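Local structure of oxidoreductase (Methanosarcina mazei, 3KA7) at residues Glu351-Ile356 against Lys360-Leu365. The protein binds flavin-adenine dinucleotide and is probably an oxidoreductase of the flavin-containing amine oxidoreductase family. Numbering follows the deposited sequence.
Sequences EDLKEI and KRYEVL
Tyr362 lays the hydroxyl end of its ring against Leu353, with Tyr362 OH 3.5 Å from Leu353 CB. The two residues belong to a helix-loop-strand connection: helix 342-356 leads back, through the three residues before Lys360, into strand 362-370, an edge strand of a mixed sheet. The helix packs over this sheet. Its short segment runs nearly antiparallel to strand 362-365, at 152°, and the axes stand 11.5 Å apart; the side chains of Leu353 and Tyr362 span part of that gap. CB of Tyr362 already faces the helix, and with CG between the backbone N and the carbonyl carbon (chi1 61°) the ring extends to it. Leu353 CD1 approaches the ring obliquely, 4.4 Å from Tyr362 CE1. The same methyl also makes a looser contact with Val364, where Leu353 CD1 and Val364 CG2 are 4.3 Å apart. Leu353 is buried and also touches Ile284 and Leu286 of the adjoining strand 280-288 and Ile307 of strand 307-311, so it meets three strands of the sheet. On the same helix, Asp352 and Glu355 both form salt bridges with Arg305, tying the helix to the loop before strand 307-311. Lys354 lies toward solvent and pairs with Glu351 one turn earlier, Lys354 NZ to Glu351 OE1 being 3.6 Å. No hydrogen bond joins the two segments: although the phenol oxygen arrives beside the helix backbone, Tyr362 OH remains 3.7 Å from Leu353 O and 4.2 Å from Lys354 N.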
loop_
_atom_site.group_PDB
_atom_site.type_symbol
_atom_site.label_atom_id
_atom_site.label_comp_id
_atom_site.label_asym_id
_atom_site.label_seq_id
_atom_site.Cartn_x
_atom_site.Cartn_y
_atom_site.Cartn_z
ATOM N N GLU A 351 4.244 22.046 -9.324
ATOM C CA GLU A 351 3.352 22.939 -10.060
ATOM C C GLU A 351 1.903 22.654 -9.687
ATOM O O GLU A 351 1.100 23.582 -9.527
ATOM C CB GLU A 351 3.511 22.752 -11.570
ATOM C CG GLU A 351 4.902 23.072 -12.076
ATOM C CD GLU A 351 5.423 24.358 -11.494
ATOM O OE1 GLU A 351 4.820 25.420 -11.767
ATOM O OE2 GLU A 351 6.428 24.310 -10.748
ATOM N N ASP A 352 1.570 21.364 -9.553
ATOM C CA ASP A 352 0.205 20.966 -9.183
ATOM C C ASP A 352 -0.231 21.572 -7.855
ATOM O O ASP A 352 -1.399 21.925 -7.701
ATOM C CB ASP A 352 0.059 19.438 -9.057
ATOM C CG ASP A 352 -0.003 18.730 -10.402
ATOM O OD1 ASP A 352 -0.356 19.370 -11.419
ATOM O OD2 ASP A 352 0.294 17.513 -10.421
ATOM N N LEU A 353 0.694 21.623 -6.893
ATOM C CA LEU A 353 0.427 22.143 -5.543
ATOM C C LEU A 353 -0.134 23.565 -5.586
ATOM O O LEU A 353 -1.031 23.919 -4.825
ATOM C CB LEU A 353 1.712 22.135 -4.708
ATOM C CG LEU A 353 2.288 20.776 -4.317
ATOM C CD1 LEU A 353 3.533 20.960 -3.442
ATOM C CD2 LEU A 353 1.227 19.966 -3.591
ATOM N N LYS A 354 0.395 24.368 -6.496
ATOM C CA LYS A 354 -0.024 25.761 -6.611
ATOM C C LYS A 354 -1.471 25.870 -7.085
ATOM O O LYS A 354 -2.161 26.842 -6.775
ATOM C CB LYS A 354 0.893 26.495 -7.586
ATOM C CG LYS A 354 2.366 26.454 -7.203
ATOM C CD LYS A 354 3.208 27.096 -8.312
ATOM C CE LYS A 354 4.702 26.881 -8.094
ATOM N NZ LYS A 354 5.482 27.685 -9.078
ATOM N N GLU A 355 -1.915 24.866 -7.836
ATOM C CA GLU A 355 -3.263 24.853 -8.407
ATOM C C GLU A 355 -4.258 24.158 -7.483
ATOM O O GLU A 355 -5.438 24.505 -7.449
ATOM C CB GLU A 355 -3.248 24.204 -9.796
ATOM C CG GLU A 355 -2.416 25.003 -10.814
ATOM C CD GLU A 355 -2.280 24.346 -12.182
ATOM O OE1 GLU A 355 -2.716 23.193 -12.377
ATOM O OE2 GLU A 355 -1.714 25.000 -13.077
ATOM N N ILE A 356 -3.771 23.174 -6.733
ATOM C CA ILE A 356 -4.586 22.476 -5.747
ATOM C C ILE A 356 -4.824 23.361 -4.526
ATOM O O ILE A 356 -5.935 23.453 -4.020
ATOM C CB ILE A 356 -3.927 21.135 -5.313
ATOM C CG1 ILE A 356 -3.730 20.217 -6.533
ATOM C CG2 ILE A 356 -4.784 20.448 -4.279
ATOM C CD1 ILE A 356 -2.781 19.016 -6.268
ATOM N N LYS A 360 -2.523 29.188 -0.227
ATOM C CA LYS A 360 -2.440 28.592 1.102
ATOM C C LYS A 360 -1.031 28.700 1.675
ATOM O O LYS A 360 -0.045 28.843 0.939
ATOM C CB LYS A 360 -2.905 27.129 1.088
ATOM C CG LYS A 360 -4.355 26.961 0.698
ATOM C CD LYS A 360 -5.293 27.452 1.792
ATOM C CE LYS A 360 -6.711 26.957 1.552
ATOM N NZ LYS A 360 -7.685 27.665 2.446
ATOM N N ARG A 361 -0.950 28.626 2.993
ATOM C CA ARG A 361 0.299 28.821 3.706
ATOM C C ARG A 361 0.906 27.475 4.096
ATOM O O ARG A 361 0.442 26.817 5.019
ATOM C CB ARG A 361 0.034 29.679 4.951
ATOM C CG ARG A 361 1.234 29.951 5.825
ATOM C CD ARG A 361 2.428 30.349 5.003
ATOM N NE ARG A 361 2.410 31.756 4.630
ATOM C CZ ARG A 361 3.065 32.715 5.282
ATOM N NH1 ARG A 361 3.781 32.431 6.361
ATOM N NH2 ARG A 361 2.994 33.965 4.858
ATOM N N TYR A 362 1.945 27.064 3.376
ATOM C CA TYR A 362 2.645 25.815 3.695
ATOM C C TYR A 362 4.056 25.870 3.127
ATOM O O TYR A 362 4.372 26.742 2.321
ATOM C CB TYR A 362 1.903 24.606 3.094
ATOM C CG TYR A 362 1.821 24.674 1.587
ATOM C CD1 TYR A 362 2.827 24.132 0.791
ATOM C CD2 TYR A 362 0.754 25.296 0.958
ATOM C CE1 TYR A 362 2.773 24.223 -0.581
ATOM C CE2 TYR A 362 0.689 25.389 -0.416
ATOM C CZ TYR A 362 1.705 24.841 -1.179
ATOM O OH TYR A 362 1.655 24.932 -2.542
ATOM N N GLU A 363 4.892 24.930 3.552
ATOM C CA GLU A 363 6.206 24.749 2.963
ATOM C C GLU A 363 6.381 23.278 2.618
ATOM O O GLU A 363 5.861 22.395 3.304
ATOM C CB GLU A 363 7.302 25.175 3.940
ATOM C CG GLU A 363 7.183 26.620 4.424
ATOM C CD GLU A 363 8.009 26.893 5.672
ATOM O OE1 GLU A 363 7.859 26.148 6.672
ATOM O OE2 GLU A 363 8.800 27.866 5.661
ATOM N N VAL A 364 7.109 23.014 1.554
ATOM C CA VAL A 364 7.463 21.638 1.248
ATOM C C VAL A 364 8.486 21.170 2.275
ATOM O O VAL A 364 9.555 21.770 2.418
ATOM C CB VAL A 364 8.039 21.533 -0.161
ATOM C CG1 VAL A 364 8.521 20.108 -0.433
ATOM C CG2 VAL A 364 6.997 21.997 -1.190
ATOM N N LEU A 365 8.163 20.093 2.980
ATOM C CA LEU A 365 8.991 19.578 4.054
ATOM C C LEU A 365 10.000 18.554 3.548
ATOM O O LEU A 365 11.188 18.632 3.857
ATOM C CB LEU A 365 8.098 18.973 5.150
ATOM C CG LEU A 365 8.696 18.427 6.448
ATOM C CD1 LEU A 365 9.472 19.494 7.235
ATOM C CD2 LEU A 365 7.604 17.783 7.313
#